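Side-chain contacts in phospho-furanose lactonase (Mycoplasma synoviae, PDB 3OVG), which hydrolyses 1,4-lactones, among them D-xylono- and L-arabino-1,4-lactone 5-phosphate, using two zinc ions bound in each subunit: residues I22-C25 with H26-F29; G75-V78 with L79-L82; Q291-G294 with L295-F299; I316-I319 with L320-P324. All coordinates share one frame; numbering follows the deposited sequence.

Contact 1: residues I22-C25 with H26-F29. With ZN (zinc ion), chain G.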
ATOM      1  N   ILE A  22      13.124  38.052 -19.830  1.00 16.52           N
ATOM      2  CA  ILE A  22      13.408  37.086 -18.788  1.00 17.10           C
ATOM      3  C   ILE A  22      12.492  35.857 -18.955  1.00 20.00           C
ATOM      4  O   ILE A  22      11.260  35.968 -19.034  1.00 18.09           O
ATOM      5  CB  ILE A  22      13.251  37.686 -17.397  1.00 18.87           C
ATOM      6  CG1 ILE A  22      14.290  38.817 -17.194  1.00 19.17           C
ATOM      7  CG2 ILE A  22      13.357  36.587 -16.362  1.00 17.92           C
ATOM      8  CD1 ILE A  22      14.342  39.416 -15.745  1.00 17.44           C
ATOM      9  N   THR A  23      13.117  34.687 -19.043  1.00 18.74           N
ATOM     10  CA  THR A  23      12.406  33.466 -19.382  1.00 19.80           C
ATOM     11  C   THR A  23      12.615  32.367 -18.353  1.00 17.90           C
ATOM     12  O   THR A  23      13.739  32.004 -17.998  1.00 16.49           O
ATOM     13  CB  THR A  23      12.841  32.911 -20.774  1.00 19.33           C
ATOM     14  OG1 THR A  23      12.700  33.938 -21.766  1.00 17.85           O
ATOM     15  CG2 THR A  23      12.006  31.679 -21.165  1.00 16.42           C
ATOM     16  N   ASP A  24      11.488  31.836 -17.914  1.00 18.31           N
ATOM     17  CA  ASP A  24      11.422  30.688 -17.048  1.00 16.68           C
ATOM     18  C   ASP A  24      11.369  29.517 -18.020  1.00 18.59           C
ATOM     19  O   ASP A  24      10.367  29.359 -18.724  1.00 18.90           O
ATOM     20  CB  ASP A  24      10.125  30.824 -16.264  1.00 16.10           C
ATOM     21  CG  ASP A  24       9.736  29.581 -15.511  1.00 18.40           C
ATOM     22  OD1 ASP A  24      10.423  28.530 -15.587  1.00 17.18           O
ATOM     23  OD2 ASP A  24       8.710  29.694 -14.809  1.00 19.64           O
ATOM     24  N   CYS A  25      12.421  28.698 -18.050  1.00 16.62           N
ATOM     25  CA  CYS A  25      12.609  27.732 -19.137  1.00 18.06           C
ATOM     26  C   CYS A  25      11.936  26.375 -18.948  1.00 17.58           C
ATOM     27  O   CYS A  25      12.014  25.528 -19.838  1.00 17.40           O
ATOM     28  CB  CYS A  25      14.100  27.541 -19.453  1.00 16.52           C
ATOM     29  SG  CYS A  25      14.792  29.001 -20.307  1.00 17.85           S
ATOM     30  N   HIS A  26      11.251  26.178 -17.824  1.00 17.20           N
ATOM     31  CA  HIS A  26      10.570  24.918 -17.571  1.00 17.28           C
ATOM     32  C   HIS A  26       9.577  25.083 -16.433  1.00 18.30           C
ATOM     33  O   HIS A  26       9.960  25.203 -15.284  1.00 16.02           O
ATOM     34  CB  HIS A  26      11.598  23.815 -17.278  1.00 18.65           C
ATOM     35  CG  HIS A  26      11.005  22.464 -17.030  1.00 20.08           C
ATOM     36  ND1 HIS A  26      11.659  21.292 -17.364  1.00 20.63           N
ATOM     37  CD2 HIS A  26       9.825  22.096 -16.472  1.00 19.51           C
ATOM     38  CE1 HIS A  26      10.913  20.264 -17.000  1.00 23.20           C
ATOM     39  NE2 HIS A  26       9.798  20.723 -16.456  1.00 19.84           N
ATOM     40  N   ASP A  27       8.290  25.103 -16.772  1.00 18.28           N
ATOM     41  CA  ASP A  27       7.280  25.330 -15.761  1.00 18.17           C
ATOM     42  C   ASP A  27       5.917  24.844 -16.215  1.00 17.14           C
ATOM     43  O   ASP A  27       5.801  24.241 -17.296  1.00 17.60           O
ATOM     44  CB  ASP A  27       7.253  26.813 -15.377  1.00 18.42           C
ATOM     45  CG  ASP A  27       7.157  27.005 -13.878  1.00 18.46           C
ATOM     46  OD1 ASP A  27       6.367  26.263 -13.255  1.00 17.48           O
ATOM     47  OD2 ASP A  27       7.873  27.866 -13.321  1.00 19.49           O
ATOM     48  N   HIS A  28       4.888  25.110 -15.415  1.00 16.48           N
ATOM     49  CA  HIS A  28       3.596  24.518 -15.677  1.00 17.06           C
ATOM     50  C   HIS A  28       2.526  25.435 -15.184  1.00 18.00           C
ATOM     51  O   HIS A  28       2.776  26.234 -14.311  1.00 17.08           O
ATOM     52  CB  HIS A  28       3.449  23.171 -14.957  1.00 15.86           C
ATOM     53  CG  HIS A  28       4.494  22.189 -15.341  1.00 16.31           C
ATOM     54  ND1 HIS A  28       4.372  21.378 -16.442  1.00 17.59           N
ATOM     55  CD2 HIS A  28       5.717  21.937 -14.818  1.00 18.50           C
ATOM     56  CE1 HIS A  28       5.465  20.653 -16.577  1.00 18.57           C
ATOM     57  NE2 HIS A  28       6.300  20.984 -15.607  1.00 18.71           N
ATOM     58  N   PHE A  29       1.323  25.280 -15.724  1.00 16.38           N
ATOM     59  CA  PHE A  29       0.161  25.932 -15.151  1.00 17.92           C
ATOM     60  C   PHE A  29      -1.004  24.964 -15.118  1.00 17.32           C
ATOM     61  O   PHE A  29      -1.614  24.744 -14.067  1.00 15.86           O
ATOM     62  CB  PHE A  29      -0.202  27.184 -15.948  1.00 16.55           C
ATOM     63  CG  PHE A  29       0.727  28.336 -15.704  1.00 17.36           C
ATOM     64  CD1 PHE A  29       0.819  28.914 -14.444  1.00 17.75           C
ATOM     65  CD2 PHE A  29       1.490  28.852 -16.731  1.00 16.22           C
ATOM     66  CE1 PHE A  29       1.700  30.012 -14.206  1.00 18.45           C
ATOM     67  CE2 PHE A  29       2.359  29.935 -16.506  1.00 18.43           C
ATOM     68  CZ  PHE A  29       2.449  30.523 -15.243  1.00 15.85           C
TER
HETATM   69 ZN    ZN G 362       8.115  19.672 -15.125  1.00 34.02          ZN
HETATM   70  O   HOH W   1       9.347  18.243 -13.719  1.00 25.33           O
HETATM   71  O   HOH W   2       6.436  18.391 -13.777  1.00 24.73           O
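D27, which meets D24 across the turn at the end of strand 22-25, has its OD1 gripped by two backbone amides. The N-H of H28 lies 2.9 Å from D27 OD1 and uses the anti lone pair, on the side away from the other oxygen; the amide of A275 supplies the second bond. With OD1 held in this way, D27 OD2 is turned to the D24 carboxylate, and D27 OD2 and D24 OD2 stand 2.5 Å apart. The two side chains cross at about a right angle, with their carboxylate planes 73° apart. D24 extends with CG anti to its own N, chi1 168°, which brings OD1 to the amide of H26, two residues on. There H26 N gives it a fairly straight but weak bond, 3.3 Å from H26 N to D24 OD1. D24 thus makes a weak bond across the corner at H26, while D27 holds the next amide, that of H28, and the imidazoles of H26 and H28 are carried to the metal. Their alternation is the HxH motif of the amidohydrolase barrel. H26 NE2 binds zinc at 2.4 Å and H28 NE2 at 2.3 Å, and two waters, D274 and the carbamate of K155 complete the site. S215 holds H26 ND1, and D70 holds H28 ND1. Two buried acid oxygens this close imply that one of the pair D24 and D27 probably carries a proton, which would ease their mutual repulsion.

Contact 2: residues G75-V78 with L79-L82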
ATOM      1  N   GLY A  75      -0.594  15.454 -19.435  1.00 17.94           N
ATOM      2  CA  GLY A  75      -1.142  16.648 -18.816  1.00 20.32           C
ATOM      3  C   GLY A  75      -1.408  17.901 -19.635  1.00 17.85           C
ATOM      4  O   GLY A  75      -2.079  18.817 -19.139  1.00 19.95           O
ATOM      5  N   ARG A  76      -0.933  17.933 -20.882  1.00 16.90           N
ATOM      6  CA  ARG A  76      -0.971  19.143 -21.700  1.00 15.48           C
ATOM      7  C   ARG A  76      -2.395  19.520 -22.000  1.00 19.26           C
ATOM      8  O   ARG A  76      -3.227  18.660 -22.362  1.00 18.68           O
ATOM      9  CB  ARG A  76      -0.200  18.951 -23.010  1.00 15.37           C
ATOM     10  CG  ARG A  76       0.106  20.255 -23.733  1.00 15.87           C
ATOM     11  CD  ARG A  76       0.809  20.043 -25.107  1.00 16.49           C
ATOM     12  NE  ARG A  76      -0.132  19.506 -26.106  1.00 14.85           N
ATOM     13  CZ  ARG A  76       0.166  19.205 -27.370  1.00 16.65           C
ATOM     14  NH1 ARG A  76       1.420  19.347 -27.831  1.00 13.24           N
ATOM     15  NH2 ARG A  76      -0.813  18.714 -28.172  1.00 14.28           N
ATOM     16  N   ASP A  77      -2.673  20.813 -21.884  1.00 18.61           N
ATOM     17  CA  ASP A  77      -4.011  21.337 -22.144  1.00 18.21           C
ATOM     18  C   ASP A  77      -3.853  22.577 -23.030  1.00 18.12           C
ATOM     19  O   ASP A  77      -3.540  23.671 -22.554  1.00 16.24           O
ATOM     20  CB  ASP A  77      -4.735  21.637 -20.820  1.00 19.36           C
ATOM     21  CG  ASP A  77      -6.196  22.062 -21.020  1.00 20.61           C
ATOM     22  OD1 ASP A  77      -6.522  22.615 -22.090  1.00 19.55           O
ATOM     23  OD2 ASP A  77      -7.011  21.870 -20.088  1.00 21.03           O
ATOM     24  N   VAL A  78      -4.056  22.385 -24.328  1.00 16.27           N
ATOM     25  CA  VAL A  78      -3.909  23.467 -25.302  1.00 15.93           C
ATOM     26  C   VAL A  78      -4.903  24.600 -25.072  1.00 15.27           C
ATOM     27  O   VAL A  78      -4.552  25.772 -25.104  1.00 16.70           O
ATOM     28  CB  VAL A  78      -4.096  22.924 -26.767  1.00 14.78           C
ATOM     29  CG1 VAL A  78      -4.197  24.057 -27.773  1.00 17.19           C
ATOM     30  CG2 VAL A  78      -2.991  22.003 -27.122  1.00 15.97           C
ATOM     31  N   LEU A  79      -6.171  24.257 -24.904  1.00 18.62           N
ATOM     32  CA  LEU A  79      -7.200  25.287 -24.767  1.00 18.04           C
ATOM     33  C   LEU A  79      -7.011  26.131 -23.518  1.00 17.25           C
ATOM     34  O   LEU A  79      -7.051  27.351 -23.562  1.00 18.64           O
ATOM     35  CB  LEU A  79      -8.593  24.652 -24.755  1.00 18.22           C
ATOM     36  CG  LEU A  79      -8.863  23.944 -26.088  1.00 20.46           C
ATOM     37  CD1 LEU A  79     -10.193  23.186 -26.048  1.00 25.51           C
ATOM     38  CD2 LEU A  79      -8.897  24.962 -27.161  1.00 20.82           C
ATOM     39  N   LYS A  80      -6.858  25.491 -22.380  1.00 14.86           N
ATOM     40  CA  LYS A  80      -6.691  26.282 -21.179  1.00 17.52           C
ATOM     41  C   LYS A  80      -5.379  27.088 -21.181  1.00 18.23           C
ATOM     42  O   LYS A  80      -5.355  28.224 -20.722  1.00 18.08           O
ATOM     43  CB  LYS A  80      -6.800  25.417 -19.942  1.00 16.58           C
ATOM     44  CG  LYS A  80      -8.217  24.936 -19.667  1.00 19.12           C
ATOM     45  CD  LYS A  80      -8.318  24.333 -18.272  1.00 19.26           C
ATOM     46  CE  LYS A  80      -9.543  23.471 -18.156  1.00 29.39           C
ATOM     47  NZ  LYS A  80      -9.728  22.660 -19.426  1.00 37.18           N
ATOM     48  N   THR A  81      -4.294  26.511 -21.698  1.00 18.31           N
ATOM     49  CA  THR A  81      -3.009  27.246 -21.747  1.00 16.97           C
ATOM     50  C   THR A  81      -3.128  28.461 -22.663  1.00 18.66           C
ATOM     51  O   THR A  81      -2.590  29.528 -22.369  1.00 16.85           O
ATOM     52  CB  THR A  81      -1.866  26.334 -22.178  1.00 17.65           C
ATOM     53  OG1 THR A  81      -1.802  25.252 -21.252  1.00 16.67           O
ATOM     54  CG2 THR A  81      -0.520  27.082 -22.151  1.00 15.59           C
ATOM     55  N   LEU A  82      -3.865  28.303 -23.767  1.00 19.06           N
ATOM     56  CA  LEU A  82      -4.148  29.440 -24.637  1.00 19.74           C
ATOM     57  C   LEU A  82      -4.888  30.532 -23.898  1.00 18.03           C
ATOM     58  O   LEU A  82      -4.594  31.704 -24.145  1.00 19.57           O
ATOM     59  CB  LEU A  82      -4.933  29.053 -25.906  1.00 18.05           C
ATOM     60  CG  LEU A  82      -4.073  28.553 -27.074  1.00 22.21           C
ATOM     61  CD1 LEU A  82      -4.975  28.082 -28.234  1.00 21.07           C
ATOM     62  CD2 LEU A  82      -3.185  29.694 -27.522  1.00 21.36           C
TER
HETATM   63  O   HOH W   3      -0.935  22.246 -20.354  1.00 16.35           O
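D77 is the N-cap of helix 78-88, and its carboxylate serves K80 with both oxygens. The amide of K80 donates to D77 OD1 at 2.9 Å, almost straight (168°), but reaches that oxygen from above the carboxylate plane. The other oxygen takes the lysine's charge: K80 NZ is 2.9 Å from D77 OD2, on the syn lone pair, in a salt bridge. To come back to the acid, the lysine chain passes obliquely across the carboxylate, CG and CD near OD2, and bends at its last torsion (chi4 41°). Aspartate suits an N-cap because its short side chain lets the carboxylate meet an amide of the first turn, which no carbonyl of an earlier turn can serve; a negative group here should also interact well with the helix dipole. The D77 carbonyl is doubly used, too. T81 N donates to D77 O at 3.1 Å and T81 OG1 donates to it at 2.7 Å, from opposite faces of the carbonyl plane, so the threonine hydroxyl reinforces the first helical bond. A water takes the N-H of D77 and donates in turn to T81 OG1. One residue on, V78 O accepts from L82 N in the regular helical pattern. V78 and L82 lie side by side, and V78 CG1 is 4.1 Å from L82 CD1, a light apolar contact. The helix follows strand 63-68 and leads to strand 94-97 in a beta-alpha-beta crossover of the barrel; T81 packs on V95 and M97 of that next strand, V78 on N138 and L82 on S147, while D77 rests against I30.

Contact 3: residues Q291-G294 with L295-F299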
ATOM      1  N   GLN A 291      -0.624  29.051   2.484  1.00 18.47           N
ATOM      2  CA  GLN A 291       0.449  29.960   2.086  1.00 20.05           C
ATOM      3  C   GLN A 291       1.609  29.120   1.557  1.00 20.28           C
ATOM      4  O   GLN A 291       2.127  28.266   2.297  1.00 21.57           O
ATOM      5  CB  GLN A 291       0.965  30.763   3.282  1.00 17.06           C
ATOM      6  CG  GLN A 291       2.014  31.800   2.858  1.00 19.32           C
ATOM      7  CD  GLN A 291       2.636  32.556   4.029  1.00 18.56           C
ATOM      8  OE1 GLN A 291       2.564  32.136   5.173  1.00 18.81           O
ATOM      9  NE2 GLN A 291       3.242  33.683   3.735  1.00 22.44           N
ATOM     10  N   THR A 292       1.996  29.355   0.301  1.00 17.47           N
ATOM     11  CA  THR A 292       3.064  28.627  -0.387  1.00 18.09           C
ATOM     12  C   THR A 292       3.849  29.630  -1.216  1.00 18.60           C
ATOM     13  O   THR A 292       3.390  30.735  -1.459  1.00 19.58           O
ATOM     14  CB  THR A 292       2.499  27.610  -1.404  1.00 17.16           C
ATOM     15  OG1 THR A 292       1.476  28.248  -2.206  1.00 18.96           O
ATOM     16  CG2 THR A 292       1.936  26.423  -0.717  1.00 16.34           C
ATOM     17  N   PHE A 293       5.036  29.259  -1.640  1.00 17.70           N
ATOM     18  CA  PHE A 293       5.778  30.098  -2.570  1.00 19.29           C
ATOM     19  C   PHE A 293       5.560  29.603  -3.979  1.00 18.55           C
ATOM     20  O   PHE A 293       5.250  28.429  -4.192  1.00 19.77           O
ATOM     21  CB  PHE A 293       7.283  30.097  -2.246  1.00 19.17           C
ATOM     22  CG  PHE A 293       7.617  30.853  -1.002  1.00 21.38           C
ATOM     23  CD1 PHE A 293       7.333  32.213  -0.915  1.00 22.82           C
ATOM     24  CD2 PHE A 293       8.157  30.212   0.089  1.00 20.90           C
ATOM     25  CE1 PHE A 293       7.598  32.915   0.246  1.00 25.91           C
ATOM     26  CE2 PHE A 293       8.439  30.915   1.262  1.00 22.53           C
ATOM     27  CZ  PHE A 293       8.159  32.260   1.336  1.00 23.77           C
ATOM     28  N   GLY A 294       5.745  30.495  -4.944  1.00 18.57           N
ATOM     29  CA  GLY A 294       5.627  30.146  -6.354  1.00 17.50           C
ATOM     30  C   GLY A 294       6.652  30.870  -7.223  1.00 19.60           C
ATOM     31  O   GLY A 294       7.836  30.997  -6.854  1.00 20.89           O
ATOM     32  N   LEU A 295       6.199  31.366  -8.366  1.00 19.15           N
ATOM     33  CA  LEU A 295       7.087  31.997  -9.343  1.00 17.64           C
ATOM     34  C   LEU A 295       7.797  33.245  -8.768  1.00 19.52           C
ATOM     35  O   LEU A 295       8.961  33.462  -9.064  1.00 21.44           O
ATOM     36  CB  LEU A 295       6.327  32.307 -10.653  1.00 17.80           C
ATOM     37  CG  LEU A 295       6.053  31.183 -11.687  1.00 19.20           C
ATOM     38  CD1 LEU A 295       5.742  29.855 -11.058  1.00 20.37           C
ATOM     39  CD2 LEU A 295       4.966  31.547 -12.741  1.00 19.63           C
ATOM     40  N   ALA A 296       7.137  34.032  -7.916  1.00 19.57           N
ATOM     41  CA  ALA A 296       7.766  35.255  -7.413  1.00 20.26           C
ATOM     42  C   ALA A 296       9.001  34.949  -6.562  1.00 21.32           C
ATOM     43  O   ALA A 296       9.921  35.771  -6.463  1.00 22.01           O
ATOM     44  CB  ALA A 296       6.760  36.131  -6.631  1.00 21.06           C
ATOM     45  N   TYR A 297       9.001  33.775  -5.940  1.00 20.69           N
ATOM     46  CA  TYR A 297      10.131  33.297  -5.127  1.00 20.44           C
ATOM     47  C   TYR A 297      11.463  33.371  -5.883  1.00 20.17           C
ATOM     48  O   TYR A 297      12.521  33.632  -5.270  1.00 17.36           O
ATOM     49  CB  TYR A 297       9.894  31.854  -4.691  1.00 18.51           C
ATOM     50  CG  TYR A 297      10.905  31.278  -3.684  1.00 21.24           C
ATOM     51  CD1 TYR A 297      11.958  30.495  -4.121  1.00 19.40           C
ATOM     52  CD2 TYR A 297      10.761  31.471  -2.299  1.00 17.82           C
ATOM     53  CE1 TYR A 297      12.866  29.936  -3.224  1.00 19.25           C
ATOM     54  CE2 TYR A 297      11.667  30.920  -1.391  1.00 20.17           C
ATOM     55  CZ  TYR A 297      12.730  30.159  -1.874  1.00 19.49           C
ATOM     56  OH  TYR A 297      13.650  29.574  -1.042  1.00 19.40           O
ATOM     57  N   LEU A 298      11.417  33.137  -7.202  1.00 18.64           N
ATOM     58  CA  LEU A 298      12.623  33.201  -8.017  1.00 17.31           C
ATOM     59  C   LEU A 298      13.331  34.543  -7.781  1.00 20.55           C
ATOM     60  O   LEU A 298      14.526  34.585  -7.504  1.00 20.32           O
ATOM     61  CB  LEU A 298      12.307  33.008  -9.510  1.00 19.69           C
ATOM     62  CG  LEU A 298      13.534  33.206 -10.413  1.00 21.02           C
ATOM     63  CD1 LEU A 298      14.573  32.150 -10.086  1.00 20.67           C
ATOM     64  CD2 LEU A 298      13.198  33.174 -11.892  1.00 21.50           C
ATOM     65  N   PHE A 299      12.555  35.622  -7.854  1.00 21.26           N
ATOM     66  CA  PHE A 299      13.051  36.989  -7.794  1.00 20.16           C
ATOM     67  C   PHE A 299      13.225  37.465  -6.353  1.00 21.24           C
ATOM     68  O   PHE A 299      14.215  38.112  -6.030  1.00 19.67           O
ATOM     69  CB  PHE A 299      12.072  37.906  -8.525  1.00 20.68           C
ATOM     70  CG  PHE A 299      11.887  37.552  -9.973  1.00 21.71           C
ATOM     71  CD1 PHE A 299      12.769  38.025 -10.932  1.00 22.00           C
ATOM     72  CD2 PHE A 299      10.863  36.714 -10.375  1.00 19.42           C
ATOM     73  CE1 PHE A 299      12.592  37.714 -12.249  1.00 23.08           C
ATOM     74  CE2 PHE A 299      10.703  36.394 -11.707  1.00 22.23           C
ATOM     75  CZ  PHE A 299      11.568  36.886 -12.634  1.00 21.53           C
TER
HETATM   76  O   HOH W   4       5.930  33.376  -4.671  1.00 22.34           O
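One face of the F293 ring receives the Y297 ring corner-first: Y297 CD2 lies 3.5 Å above the plane, nearest F293 CG and displaced toward the rim. The two rings are neither stacked nor set edge to face, their planes being 44° apart and their centroids separated by 5.0 Å. Y297 is brought there by its extended side chain, CG anti to the backbone N (chi1 -172°), which carries the ring off the start of the helix toward the preceding loop. Its hydroxyl is satisfied elsewhere, bonding to D250 OD2, so the tyrosine offers an apolar flank to F293 and a polar tip to D250. Between the two aromatics the chain turns at G294. Its carbonyl accepts a weak bond from Y297 N at 3.1 Å, and Y297 CB presses on the same oxygen. A water is shared by two backbone amides, firmly by G294 N and weakly by Y297 N. G294, without a side chain, sits at this turn in an extended backbone region (phi -143°, psi -137°) that residues with a beta carbon visit less often. The amide of L295 finds its partner in E54 OE2. From this turn helix 296-309 sets out, with A296 and F299 resting on R61 and L298 on L273, while the loop behind it runs to the subunit boundary: F293 packs on E197 of a second subunit, and Q291 joins an antiparallel ladder with a strand of that same subunit.

Contact 4: residues I316-I319 with L320-P324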
ATOM      1  N   ILE A 316      23.814  36.459 -14.162  1.00 17.45           N
ATOM      2  CA  ILE A 316      22.383  36.346 -13.943  1.00 19.87           C
ATOM      3  C   ILE A 316      21.616  36.767 -15.195  1.00 20.24           C
ATOM      4  O   ILE A 316      20.648  36.092 -15.585  1.00 18.79           O
ATOM      5  CB  ILE A 316      21.914  37.125 -12.680  1.00 18.12           C
ATOM      6  CG1 ILE A 316      22.474  36.453 -11.417  1.00 17.98           C
ATOM      7  CG2 ILE A 316      20.391  37.162 -12.622  1.00 20.80           C
ATOM      8  CD1 ILE A 316      21.994  37.093 -10.113  1.00 21.47           C
ATOM      9  N   PHE A 317      22.072  37.858 -15.840  1.00 19.96           N
ATOM     10  CA  PHE A 317      21.473  38.325 -17.096  1.00 20.30           C
ATOM     11  C   PHE A 317      21.543  37.271 -18.217  1.00 19.41           C
ATOM     12  O   PHE A 317      20.561  37.069 -18.943  1.00 19.29           O
ATOM     13  CB  PHE A 317      22.096  39.653 -17.602  1.00 21.54           C
ATOM     14  CG  PHE A 317      21.278  40.324 -18.688  1.00 18.93           C
ATOM     15  CD1 PHE A 317      20.154  41.066 -18.367  1.00 22.42           C
ATOM     16  CD2 PHE A 317      21.605  40.170 -20.019  1.00 21.53           C
ATOM     17  CE1 PHE A 317      19.385  41.679 -19.362  1.00 24.26           C
ATOM     18  CE2 PHE A 317      20.834  40.761 -21.030  1.00 21.55           C
ATOM     19  CZ  PHE A 317      19.725  41.529 -20.690  1.00 25.91           C
ATOM     20  N   ASP A 318      22.711  36.659 -18.382  1.00 16.98           N
ATOM     21  CA  ASP A 318      22.862  35.574 -19.331  1.00 17.48           C
ATOM     22  C   ASP A 318      21.902  34.449 -18.985  1.00 16.22           C
ATOM     23  O   ASP A 318      21.204  33.941 -19.866  1.00 17.37           O
ATOM     24  CB  ASP A 318      24.281  35.019 -19.330  1.00 18.94           C
ATOM     25  CG  ASP A 318      25.271  35.943 -20.022  1.00 20.76           C
ATOM     26  OD1 ASP A 318      24.855  36.801 -20.827  1.00 18.91           O
ATOM     27  OD2 ASP A 318      26.464  35.773 -19.771  1.00 22.36           O
ATOM     28  N   ILE A 319      21.856  34.071 -17.713  1.00 16.19           N
ATOM     29  CA  ILE A 319      20.993  32.971 -17.287  1.00 16.93           C
ATOM     30  C   ILE A 319      19.490  33.185 -17.581  1.00 17.34           C
ATOM     31  O   ILE A 319      18.795  32.273 -18.022  1.00 16.42           O
ATOM     32  CB  ILE A 319      21.188  32.662 -15.804  1.00 17.62           C
ATOM     33  CG1 ILE A 319      22.543  31.992 -15.580  1.00 16.42           C
ATOM     34  CG2 ILE A 319      20.072  31.769 -15.315  1.00 16.29           C
ATOM     35  CD1 ILE A 319      22.960  31.925 -14.093  1.00 15.08           C
ATOM     36  N   LEU A 320      18.991  34.388 -17.325  1.00 17.64           N
ATOM     37  CA  LEU A 320      17.570  34.678 -17.468  1.00 16.68           C
ATOM     38  C   LEU A 320      17.195  35.156 -18.878  1.00 18.64           C
ATOM     39  O   LEU A 320      16.059  34.953 -19.302  1.00 16.50           O
ATOM     40  CB  LEU A 320      17.115  35.738 -16.437  1.00 15.60           C
ATOM     41  CG  LEU A 320      17.267  35.405 -14.941  1.00 17.03           C
ATOM     42  CD1 LEU A 320      16.985  36.618 -14.103  1.00 20.58           C
ATOM     43  CD2 LEU A 320      16.320  34.262 -14.554  1.00 16.67           C
ATOM     44  N   VAL A 321      18.120  35.831 -19.570  1.00 18.91           N
ATOM     45  CA  VAL A 321      17.779  36.551 -20.815  1.00 18.63           C
ATOM     46  C   VAL A 321      18.556  36.101 -22.035  1.00 17.22           C
ATOM     47  O   VAL A 321      17.964  35.683 -23.024  1.00 17.53           O
ATOM     48  CB  VAL A 321      17.966  38.070 -20.648  1.00 20.07           C
ATOM     49  CG1 VAL A 321      17.516  38.813 -21.899  1.00 17.79           C
ATOM     50  CG2 VAL A 321      17.188  38.535 -19.461  1.00 17.71           C
ATOM     51  N   ASN A 322      19.881  36.200 -21.961  1.00 18.18           N
ATOM     52  CA  ASN A 322      20.755  35.841 -23.080  1.00 18.43           C
ATOM     53  C   ASN A 322      20.798  34.348 -23.463  1.00 18.48           C
ATOM     54  O   ASN A 322      20.741  33.995 -24.651  1.00 20.58           O
ATOM     55  CB  ASN A 322      22.184  36.391 -22.880  1.00 19.17           C
ATOM     56  CG  ASN A 322      22.258  37.915 -23.040  1.00 19.76           C
ATOM     57  OD1 ASN A 322      21.500  38.507 -23.806  1.00 20.85           O
ATOM     58  ND2 ASN A 322      23.164  38.551 -22.301  1.00 19.99           N
ATOM     59  N   ASN A 323      20.885  33.476 -22.471  1.00 17.80           N
ATOM     60  CA  ASN A 323      20.943  32.044 -22.750  1.00 16.05           C
ATOM     61  C   ASN A 323      19.619  31.556 -23.354  1.00 19.43           C
ATOM     62  O   ASN A 323      19.614  30.848 -24.361  1.00 20.10           O
ATOM     63  CB  ASN A 323      21.342  31.269 -21.500  1.00 16.30           C
ATOM     64  CG  ASN A 323      22.717  31.707 -20.949  1.00 17.89           C
ATOM     65  OD1 ASN A 323      23.113  31.322 -19.827  1.00 18.62           O
ATOM     66  ND2 ASN A 323      23.430  32.516 -21.716  1.00 15.01           N
ATOM     67  N   PRO A 324      18.484  31.970 -22.774  1.00 17.93           N
ATOM     68  CA  PRO A 324      17.235  31.519 -23.413  1.00 18.67           C
ATOM     69  C   PRO A 324      17.014  32.096 -24.820  1.00 19.47           C
ATOM     70  O   PRO A 324      16.398  31.434 -25.680  1.00 18.59           O
ATOM     71  CB  PRO A 324      16.144  31.991 -22.444  1.00 16.77           C
ATOM     72  CG  PRO A 324      16.847  32.211 -21.132  1.00 17.36           C
ATOM     73  CD  PRO A 324      18.249  32.668 -21.499  1.00 15.86           C
TER
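Helix 313-327, one of the outer helices of the TIM barrel, widens here into a pi-type turn, and its donors are shared out accordingly. L320 N still makes the regular alpha-helical bond, 2.9 Å to I316 O. At F317 O the pattern changes, because two amides converge on it from opposite faces of the carbonyl plane: V321 N at 2.8 Å and N322 N, five residues on, at 3.2 Å. D318 O then accepts from N323 N, again five residues on, at 2.7 Å in the carbonyl plane. P324 has no amide hydrogen to give, and its ring carbon CD instead approaches I319 O, where the helix kinks. Proline therefore suits this turn, since its N need not find an acceptor.

Among the side chains, N322 ND2 donates to D318 OD1 at 2.8 Å, nearly straight (168°) and in the amide plane. The same OD1 has a salt bridge to K267, and Q266 holds OD2, so this buried acid is well satisfied. I316 and L320 run side by side and pack on L303 of helix 296-309. On the outer side, F317 takes the extended torsion (chi1 -166°), which swings its ring along the helix over V321; N322 ND2 sits at the ring's edge. V321 CB lies 3.9 Å from the centroid of the F317 ring, 13° off its normal, a CH-pi contact made straight over the face.

Contact 1 supplies two ligands of the active-site zinc, H26 and H28, and contacts 3 and 4 both touch it. From contact 3, L295 CD1 packs 3.7 Å from D27 OD2, and L295 CD2 lies equally near F29 CZ, so L295, just ahead of helix 296-309, packs against D27 and F29. Contact 4 meets the base of the same strand: T23 N is 3.0 Å from L320 O, a probable hydrogen bond, and V321 packs on I22. Contacts 3 and 4 meet each other lightly through L298 and L320. Contact 2 stands apart, its nearest atoms about 6 Å from those of contact 1, and its T81 side chain lies about 13 Å from a zinc ion.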